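Local coordinates for protein GDP-perosamine synthase (PDB 3BN1) that catalyses the pyridoxal-phosphate-dependent transfer of an amino group from L-glutamate to GDP-4-keto-6-deoxy-D-mannose, yielding GDP-perosamine for the lipopolysaccharide O-antigen, at residues L154-V164 / S173-S183; L267-P277 / Y290-L298. All blocks are in the same frame, centred on the assembly; numbering follows the deposited sequence.

Interaction 1 of 2, residues L154-V164 / S173-S183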
loop_
_atom_site.group_PDB
_atom_site.type_symbol
_atom_site.label_atom_id
_atom_site.label_comp_id
_atom_site.label_asym_id
_atom_site.label_seq_id
_atom_site.Cartn_x
_atom_site.Cartn_y
_atom_site.Cartn_z
ATOM N N LEU A 154 -0.146 3.194 29.209
ATOM C CA LEU A 154 0.351 2.912 27.856
ATOM C C LEU A 154 -0.835 2.508 27.009
ATOM O O LEU A 154 -1.838 1.946 27.489
ATOM C CB LEU A 154 1.274 1.668 27.847
ATOM C CG LEU A 154 2.388 1.963 28.864
ATOM C CD1 LEU A 154 3.135 0.752 29.129
ATOM C CD2 LEU A 154 3.318 3.070 28.348
ATOM N N LEU A 155 -0.621 2.645 25.718
ATOM C CA LEU A 155 -1.559 2.185 24.710
ATOM C C LEU A 155 -1.231 0.708 24.420
ATOM O O LEU A 155 -0.103 0.238 24.618
ATOM C CB LEU A 155 -1.327 2.957 23.418
ATOM C CG LEU A 155 -1.713 4.442 23.583
ATOM C CD1 LEU A 155 -1.185 5.240 22.380
ATOM C CD2 LEU A 155 -3.247 4.449 23.639
ATOM N N VAL A 156 -2.227 -0.006 23.913
ATOM C CA VAL A 156 -2.015 -1.391 23.545
ATOM C C VAL A 156 -2.529 -1.492 22.116
ATOM O O VAL A 156 -3.612 -1.019 21.787
ATOM C CB VAL A 156 -2.775 -2.391 24.491
ATOM C CG1 VAL A 156 -2.625 -3.860 24.021
ATOM C CG2 VAL A 156 -2.260 -2.271 25.917
ATOM N N ILE A 157 -1.740 -2.106 21.247
ATOM C CA ILE A 157 -2.238 -2.285 19.915
ATOM C C ILE A 157 -2.065 -3.755 19.592
ATOM O O ILE A 157 -0.953 -4.301 19.654
ATOM C CB ILE A 157 -1.451 -1.464 18.884
ATOM C CG1 ILE A 157 -1.818 -1.946 17.475
ATOM C CG2 ILE A 157 0.076 -1.491 19.216
ATOM C CD1 ILE A 157 -0.992 -1.348 16.356
ATOM N N GLU A 158 -3.167 -4.424 19.290
ATOM C CA GLU A 158 -3.032 -5.855 18.976
ATOM C C GLU A 158 -2.604 -6.054 17.510
ATOM O O GLU A 158 -3.254 -5.571 16.535
ATOM C CB GLU A 158 -4.374 -6.555 19.082
ATOM C CG GLU A 158 -5.208 -6.418 20.400
ATOM C CD GLU A 158 -6.682 -6.913 20.128
ATOM O OE1 GLU A 158 -6.833 -8.090 19.683
ATOM O OE2 GLU A 158 -7.652 -6.105 20.278
ATOM N N ASP A 159 -1.531 -6.804 17.331
ATOM C CA ASP A 159 -1.219 -7.225 15.957
ATOM C C ASP A 159 -2.059 -8.497 15.838
ATOM O O ASP A 159 -1.650 -9.605 16.263
ATOM C CB ASP A 159 0.239 -7.615 15.755
ATOM C CG ASP A 159 0.528 -7.942 14.305
ATOM O OD1 ASP A 159 -0.434 -8.106 13.502
ATOM O OD2 ASP A 159 1.726 -7.978 13.945
ATOM N N ALA A 160 -3.267 -8.372 15.308
ATOM C CA ALA A 160 -4.143 -9.553 15.227
ATOM C C ALA A 160 -4.132 -10.191 13.849
ATOM O O ALA A 160 -5.110 -10.854 13.477
ATOM C CB ALA A 160 -5.576 -9.164 15.600
ATOM N N ALA A 161 -3.065 -9.956 13.080
ATOM C CA ALA A 161 -2.944 -10.481 11.694
ATOM C C ALA A 161 -3.295 -11.941 11.494
ATOM O O ALA A 161 -3.724 -12.324 10.419
ATOM C CB ALA A 161 -1.491 -10.233 11.083
ATOM N N GLU A 162 -3.032 -12.777 12.488
ATOM C CA GLU A 162 -3.230 -14.213 12.252
ATOM C C GLU A 162 -4.410 -14.767 13.010
ATOM O O GLU A 162 -4.553 -15.993 13.101
ATOM C CB GLU A 162 -1.944 -14.892 12.780
ATOM C CG GLU A 162 -0.701 -14.182 12.212
ATOM C CD GLU A 162 0.621 -14.789 12.680
ATOM O OE1 GLU A 162 0.617 -15.730 13.502
ATOM O OE2 GLU A 162 1.697 -14.343 12.193
ATOM N N ALA A 163 -5.217 -13.869 13.579
ATOM C CA ALA A 163 -6.241 -14.321 14.496
ATOM C C ALA A 163 -7.660 -13.787 14.301
ATOM O O ALA A 163 -8.431 -13.639 15.242
ATOM C CB ALA A 163 -5.727 -13.987 15.928
ATOM N N VAL A 164 -8.054 -13.589 13.060
ATOM C CA VAL A 164 -9.417 -13.171 12.786
ATOM C C VAL A 164 -10.316 -14.292 13.335
ATOM O O VAL A 164 -10.097 -15.494 13.109
ATOM C CB VAL A 164 -9.693 -12.960 11.277
ATOM C CG1 VAL A 164 -9.424 -14.240 10.513
ATOM C CG2 VAL A 164 -11.162 -12.621 11.128
ATOM N N SER A 173 -10.844 -11.044 18.916
ATOM C CA SER A 173 -9.551 -10.370 18.637
ATOM C C SER A 173 -9.994 -9.041 17.964
ATOM O O SER A 173 -11.027 -8.972 17.284
ATOM C CB SER A 173 -8.762 -11.156 17.563
ATOM O OG SER A 173 -9.666 -11.498 16.511
ATOM N N GLY A 174 -9.232 -7.981 18.183
ATOM C CA GLY A 174 -9.529 -6.702 17.590
ATOM C C GLY A 174 -10.276 -5.758 18.507
ATOM O O GLY A 174 -10.224 -4.543 18.277
ATOM N N SER A 175 -10.918 -6.282 19.552
ATOM C CA SER A 175 -11.712 -5.412 20.451
ATOM C C SER A 175 -10.999 -5.158 21.752
ATOM O O SER A 175 -11.598 -4.507 22.635
ATOM C CB SER A 175 -13.057 -6.089 20.858
ATOM O OG SER A 175 -12.825 -7.368 21.426
ATOM N N LEU A 176 -9.811 -5.774 21.899
ATOM C CA LEU A 176 -9.093 -5.759 23.176
ATOM C C LEU A 176 -8.187 -4.577 23.488
ATOM O O LEU A 176 -8.169 -4.123 24.623
ATOM C CB LEU A 176 -8.271 -7.052 23.366
ATOM C CG LEU A 176 -9.111 -8.305 23.225
ATOM C CD1 LEU A 176 -8.313 -9.361 22.514
ATOM C CD2 LEU A 176 -9.648 -8.784 24.598
ATOM N N GLY A 177 -7.370 -4.126 22.543
ATOM C CA GLY A 177 -6.493 -2.982 22.875
ATOM C C GLY A 177 -7.149 -1.623 22.513
ATOM O O GLY A 177 -8.365 -1.479 22.365
ATOM N N ASP A 178 -6.334 -0.589 22.363
ATOM C CA ASP A 178 -6.825 0.686 21.917
ATOM C C ASP A 178 -7.223 0.553 20.459
ATOM O O ASP A 178 -8.200 1.174 19.977
ATOM C CB ASP A 178 -5.704 1.667 22.187
ATOM C CG ASP A 178 -5.530 1.866 23.703
ATOM O OD1 ASP A 178 -6.392 2.568 24.315
ATOM O OD2 ASP A 178 -4.556 1.321 24.287
ATOM N N CYS A 179 -6.475 -0.284 19.739
ATOM C CA CYS A 179 -6.852 -0.540 18.350
ATOM C C CYS A 179 -6.183 -1.854 18.020
ATOM O O CYS A 179 -5.551 -2.488 18.886
ATOM C CB CYS A 179 -6.400 0.556 17.374
ATOM S SG CYS A 179 -4.598 0.859 17.493
ATOM N N ALA A 180 -6.411 -2.352 16.818
ATOM C CA ALA A 180 -5.771 -3.643 16.492
ATOM C C ALA A 180 -5.703 -3.666 14.988
ATOM O O ALA A 180 -6.474 -2.952 14.325
ATOM C CB ALA A 180 -6.668 -4.799 16.913
ATOM N N THR A 181 -4.869 -4.570 14.463
ATOM C CA THR A 181 -4.756 -4.707 13.010
ATOM C C THR A 181 -4.864 -6.180 12.585
ATOM O O THR A 181 -4.635 -7.134 13.362
ATOM C CB THR A 181 -3.460 -4.086 12.481
ATOM O OG1 THR A 181 -2.407 -4.875 13.001
ATOM C CG2 THR A 181 -3.256 -2.680 13.064
ATOM N N PHE A 182 -5.297 -6.317 11.339
ATOM C CA PHE A 182 -5.454 -7.604 10.711
ATOM C C PHE A 182 -4.886 -7.581 9.310
ATOM O O PHE A 182 -4.797 -6.526 8.651
ATOM C CB PHE A 182 -6.930 -7.969 10.569
ATOM C CG PHE A 182 -7.646 -8.095 11.867
ATOM C CD1 PHE A 182 -8.197 -6.958 12.489
ATOM C CD2 PHE A 182 -7.791 -9.345 12.456
ATOM C CE1 PHE A 182 -8.832 -7.072 13.734
ATOM C CE2 PHE A 182 -8.553 -9.516 13.603
ATOM C CZ PHE A 182 -9.051 -8.366 14.279
ATOM N N SER A 183 -4.574 -8.781 8.863
ATOM C CA SER A 183 -4.004 -8.991 7.533
ATOM C C SER A 183 -4.891 -9.929 6.700
ATOM O O SER A 183 -5.318 -10.994 7.168
ATOM C CB SER A 183 -2.671 -9.708 7.654
ATOM O OG SER A 183 -2.225 -10.055 6.343
HETATM O O HOH W 1 -1.427 -6.559 11.200
#
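Beside the pyridoxal-phosphate site, at the centre of the large mixed sheet, strands 155-159 and 179-183 run parallel, and the loop leading into the second strand folds round the carboxylate of Glu158. OE1 of Glu158 takes the N-H of Gly174 in an almost straight bond (2.8 Å, 172°) on its syn side. OE2 of Glu158 is gripped twice from one face of the carboxylate plane, by Leu176 N at 2.7 Å, well above the plane, and by Gly177 N at 3.0 Å, on the anti side. CG of Glu158 lies anti to its carbonyl carbon (chi1 -53°) and the chain runs on extended, carrying the buried acid across to these amides; CB and CG rest on Ala180 CB, and the Leu176 side chain crosses that of Glu158 at about a right angle. His134 NE2 is a further partner of Glu158 OE1.

In the large domain of the aspartate aminotransferase fold, the parallel ladder includes Glu158 N to Cys179 O (3.1 Å) and Thr181 N to Glu158 O. At its start the OD2 of Asp178 stands in for a backbone carbonyl, accepting from Val156 N (2.7 Å) through its anti lone pair, and Asp178 N returns a bond to Val156 O.

Towards the cofactor, Ala160 CB sits over one face of the Phe182 ring in a CH-pi contact, 3.9 Å from the ring centroid. Ser173 OG donates to Ala163 O (2.8 Å) from above the carbonyl plane. Asp159 closes an Asx turn, OD1 accepting from Ala161 N, and a water joins OD1 to Thr181 OG1; OD2 of Asp159 is hydrogen-bonded to Ser91 OG. The modified lysine at position 188 is hydrogen-bonded through O3 to Glu162 and through OP1 to Ser183, whose OG is also hydrogen-bonded to Phe185 N.

Interaction 2 of 2, residues L267-P277 / Y290-L298. With NA (sodium ion), chain F.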
loop_
_atom_site.group_PDB
_atom_site.type_symbol
_atom_site.label_atom_id
_atom_site.label_comp_id
_atom_site.label_asym_id
_atom_site.label_seq_id
_atom_site.Cartn_x
_atom_site.Cartn_y
_atom_site.Cartn_z
ATOM N N LEU A 267 -1.942 -37.266 15.829
ATOM C CA LEU A 267 -0.589 -36.920 16.249
ATOM C C LEU A 267 -0.001 -37.888 17.220
ATOM O O LEU A 267 1.201 -37.904 17.422
ATOM C CB LEU A 267 -0.418 -35.480 16.765
ATOM C CG LEU A 267 -0.061 -34.383 15.737
ATOM C CD1 LEU A 267 0.625 -33.211 16.409
ATOM C CD2 LEU A 267 0.743 -34.835 14.514
ATOM N N ALA A 268 -0.866 -38.698 17.810
ATOM C CA ALA A 268 -0.465 -39.747 18.740
ATOM C C ALA A 268 0.552 -40.690 18.067
ATOM O O ALA A 268 1.491 -41.199 18.676
ATOM C CB ALA A 268 -1.742 -40.532 19.128
ATOM N N ARG A 269 0.352 -40.933 16.784
ATOM C CA ARG A 269 1.247 -41.807 16.060
ATOM C C ARG A 269 2.721 -41.380 16.134
ATOM O O ARG A 269 3.627 -42.187 15.936
ATOM C CB ARG A 269 0.750 -41.884 14.608
ATOM C CG ARG A 269 1.326 -43.050 13.828
ATOM C CD ARG A 269 1.312 -42.763 12.333
ATOM N NE ARG A 269 2.470 -43.318 11.626
ATOM C CZ ARG A 269 2.502 -43.573 10.317
ATOM N NH1 ARG A 269 1.430 -43.336 9.560
ATOM N NH2 ARG A 269 3.602 -44.067 9.754
ATOM N N LEU A 270 2.973 -40.105 16.408
ATOM C CA LEU A 270 4.343 -39.563 16.434
ATOM C C LEU A 270 4.942 -39.524 17.831
ATOM O O LEU A 270 6.144 -39.220 18.042
ATOM C CB LEU A 270 4.349 -38.155 15.821
ATOM C CG LEU A 270 3.861 -37.968 14.375
ATOM C CD1 LEU A 270 4.063 -36.536 14.059
ATOM C CD2 LEU A 270 4.551 -38.838 13.302
ATOM N N GLY A 271 4.100 -39.857 18.802
ATOM C CA GLY A 271 4.583 -39.919 20.178
ATOM C C GLY A 271 5.321 -38.690 20.671
ATOM O O GLY A 271 4.872 -37.562 20.448
ATOM N N ASN A 272 6.433 -38.889 21.387
ATOM C CA ASN A 272 7.120 -37.722 21.918
ATOM C C ASN A 272 7.964 -36.973 20.882
ATOM O O ASN A 272 8.683 -36.011 21.233
ATOM C CB ASN A 272 7.940 -38.072 23.188
ATOM C CG ASN A 272 9.291 -38.718 22.853
ATOM O OD1 ASN A 272 9.534 -39.120 21.707
ATOM N ND2 ASN A 272 10.160 -38.844 23.859
ATOM N N ARG A 273 7.876 -37.393 19.620
ATOM C CA ARG A 273 8.679 -36.729 18.604
ATOM C C ARG A 273 8.346 -35.296 18.218
ATOM O O ARG A 273 9.180 -34.553 17.649
ATOM C CB ARG A 273 8.895 -37.632 17.450
ATOM C CG ARG A 273 9.732 -38.845 17.894
ATOM C CD ARG A 273 9.966 -39.774 16.682
ATOM N NE ARG A 273 8.746 -40.435 16.212
ATOM C CZ ARG A 273 8.510 -40.881 14.971
ATOM N NH1 ARG A 273 7.338 -41.460 14.739
ATOM N NH2 ARG A 273 9.402 -40.749 13.978
ATOM N N VAL A 274 7.126 -34.914 18.582
ATOM C CA VAL A 274 6.674 -33.539 18.490
ATOM C C VAL A 274 5.979 -33.145 19.767
ATOM O O VAL A 274 5.483 -33.997 20.499
ATOM C CB VAL A 274 5.613 -33.366 17.419
ATOM C CG1 VAL A 274 6.243 -33.577 16.092
ATOM C CG2 VAL A 274 4.443 -34.342 17.702
ATOM N N THR A 275 5.841 -31.844 19.974
ATOM C CA THR A 275 5.091 -31.337 21.107
ATOM C C THR A 275 3.954 -30.559 20.493
ATOM O O THR A 275 4.166 -29.576 19.760
ATOM C CB THR A 275 5.884 -30.345 21.908
ATOM O OG1 THR A 275 6.873 -31.064 22.643
ATOM C CG2 THR A 275 4.944 -29.679 22.860
ATOM N N LYS A 276 2.739 -31.047 20.709
ATOM C CA LYS A 276 1.578 -30.394 20.064
ATOM C C LYS A 276 1.320 -28.969 20.592
ATOM O O LYS A 276 1.600 -28.704 21.761
ATOM C CB LYS A 276 0.309 -31.217 20.311
ATOM C CG LYS A 276 -0.076 -31.181 21.790
ATOM C CD LYS A 276 -1.311 -32.065 22.041
ATOM C CE LYS A 276 -1.070 -33.517 21.603
ATOM N NZ LYS A 276 -0.925 -33.781 20.125
ATOM N N PRO A 277 0.742 -28.094 19.762
ATOM C CA PRO A 277 0.495 -26.741 20.215
ATOM C C PRO A 277 -0.378 -26.669 21.474
ATOM O O PRO A 277 -1.472 -27.204 21.496
ATOM C CB PRO A 277 -0.240 -26.099 19.043
ATOM C CG PRO A 277 -0.953 -27.199 18.321
ATOM C CD PRO A 277 0.091 -28.350 18.453
ATOM N N TYR A 290 -1.149 -24.814 12.488
ATOM C CA TYR A 290 -0.944 -25.848 13.513
ATOM C C TYR A 290 0.577 -26.011 13.745
ATOM O O TYR A 290 1.303 -26.421 12.829
ATOM C CB TYR A 290 -1.639 -27.149 13.098
ATOM C CG TYR A 290 -1.652 -28.175 14.173
ATOM C CD1 TYR A 290 -0.514 -29.017 14.381
ATOM C CD2 TYR A 290 -2.780 -28.318 14.993
ATOM C CE1 TYR A 290 -0.531 -30.016 15.382
ATOM C CE2 TYR A 290 -2.809 -29.326 15.990
ATOM C CZ TYR A 290 -1.687 -30.132 16.198
ATOM O OH TYR A 290 -1.785 -31.079 17.205
ATOM N N THR A 291 1.051 -25.533 14.909
ATOM C CA THR A 291 2.476 -25.405 15.190
ATOM C C THR A 291 2.992 -26.367 16.264
ATOM O O THR A 291 2.533 -26.332 17.394
ATOM C CB THR A 291 2.840 -23.880 15.523
ATOM O OG1 THR A 291 2.417 -22.992 14.468
ATOM C CG2 THR A 291 4.349 -23.632 15.770
ATOM N N VAL A 292 3.934 -27.247 15.908
ATOM C CA VAL A 292 4.523 -28.147 16.896
ATOM C C VAL A 292 5.959 -27.677 17.156
ATOM O O VAL A 292 6.508 -26.876 16.376
ATOM C CB VAL A 292 4.679 -29.623 16.401
ATOM C CG1 VAL A 292 3.369 -30.368 16.208
ATOM C CG2 VAL A 292 5.534 -29.758 15.164
ATOM N N ARG A 293 6.569 -28.201 18.224
ATOM C CA ARG A 293 7.978 -27.954 18.513
ATOM C C ARG A 293 8.506 -29.371 18.517
ATOM O O ARG A 293 7.920 -30.317 19.089
ATOM C CB ARG A 293 8.288 -27.206 19.827
ATOM C CG ARG A 293 7.542 -25.870 19.859
ATOM C CD ARG A 293 7.757 -25.097 21.157
ATOM N NE ARG A 293 9.171 -24.934 21.410
ATOM C CZ ARG A 293 9.725 -24.404 22.504
ATOM N NH1 ARG A 293 8.963 -23.928 23.474
ATOM N NH2 ARG A 293 11.055 -24.367 22.626
ATOM N N LEU A 294 9.550 -29.512 17.722
ATOM C CA LEU A 294 10.187 -30.784 17.556
ATOM C C LEU A 294 10.727 -31.224 18.888
ATOM O O LEU A 294 11.173 -30.411 19.717
ATOM C CB LEU A 294 11.304 -30.704 16.511
ATOM C CG LEU A 294 10.771 -30.355 15.122
ATOM C CD1 LEU A 294 11.716 -31.008 14.170
ATOM C CD2 LEU A 294 9.320 -30.778 14.854
ATOM N N GLY A 295 10.721 -32.549 19.032
ATOM C CA GLY A 295 11.195 -33.208 20.237
ATOM C C GLY A 295 12.686 -32.978 20.344
ATOM O O GLY A 295 13.425 -32.998 19.344
ATOM N N GLU A 296 13.139 -32.749 21.566
ATOM C CA GLU A 296 14.560 -32.458 21.729
ATOM C C GLU A 296 15.407 -33.679 21.448
ATOM O O GLU A 296 16.590 -33.604 21.132
ATOM C CB GLU A 296 14.861 -31.971 23.137
ATOM C CG GLU A 296 13.630 -31.741 23.960
ATOM C CD GLU A 296 13.932 -31.454 25.444
ATOM O OE1 GLU A 296 14.545 -32.340 26.095
ATOM O OE2 GLU A 296 13.554 -30.364 25.955
ATOM N N GLY A 297 14.767 -34.820 21.609
ATOM C CA GLY A 297 15.418 -36.101 21.433
ATOM C C GLY A 297 15.765 -36.377 20.012
ATOM O O GLY A 297 16.531 -37.284 19.753
ATOM N N LEU A 298 15.164 -35.663 19.067
ATOM C CA LEU A 298 15.465 -35.976 17.663
ATOM C C LEU A 298 16.923 -35.784 17.327
ATOM O O LEU A 298 17.603 -35.069 18.062
ATOM C CB LEU A 298 14.580 -35.139 16.727
ATOM C CG LEU A 298 13.096 -35.474 16.975
ATOM C CD1 LEU A 298 12.365 -34.522 16.070
ATOM C CD2 LEU A 298 12.678 -36.857 16.557
HETATM NA NA NA F . 17.843 -32.821 19.079
HETATM O O HOH W 2 3.952 -26.690 20.102
HETATM O O HOH W 3 9.338 -30.003 22.072
HETATM O O HOH W 4 19.729 -34.264 19.841
HETATM O O HOH W 5 18.545 -31.795 16.537
HETATM O O HOH W 6 15.395 -31.861 18.594
#
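The Tyr290 ring carries Pro277 on one face, with CG 3.8 Å from the ring centroid and 17° off its normal in a CH-pi contact. Leu267 CD1 approaches near the ring plane, at the CE1 edge (3.5 Å). A chi1 of -171° brings the far end of the Tyr290 side chain up to 267-277, where its hydroxyl touches Lys276 CB and is hydrogen-bonded to Glu264; Tyr263 also stacks with the ring. Val292 CG1 continues the apolar row against Val274 CB and Leu267 CD1.

Strand 274-275 is an edge strand of a four-stranded antiparallel sheet, paired with strand 290-294. Thr275 and Arg293 form its hydrogen-bonded pair, Thr275 N to Arg293 O at 2.7 Å and Arg293 N to Thr275 O at 3.2 Å. Gly295 N adds a bond to Arg273 O (2.9 Å).

Leu298 CD2 lies across the aliphatic part of Arg273, 3.8 Å from CG, while the guanidinium forms a salt bridge with Asp369. Past the strand, the type I turn 295-298 presents Glu296 O and Leu298 O, each 2.5 Å from a sodium ion also bound by three waters.

The two contacts hold different sheets, with centres about 30 Å apart and nearest atoms about 8 Å apart. Interaction 1 is buried near the middle of the chain and joins two parallel strands of the seven-stranded sheet; interaction 2 is partly buried and pairs an outermost strand of a four-stranded antiparallel sheet with its neighbour. Their chemistry follows their place. In 154-164/173-183 carboxylates, that of Glu158 buried, collect backbone amides, and neighbouring side chains reach the cofactor. In 267-277/290-298 aliphatic groups and a tyrosine form the apolar side, arginines turn to acids of the surrounding helices, carbonyls of the turn after the strand bind sodium, and others along the two strands take waters.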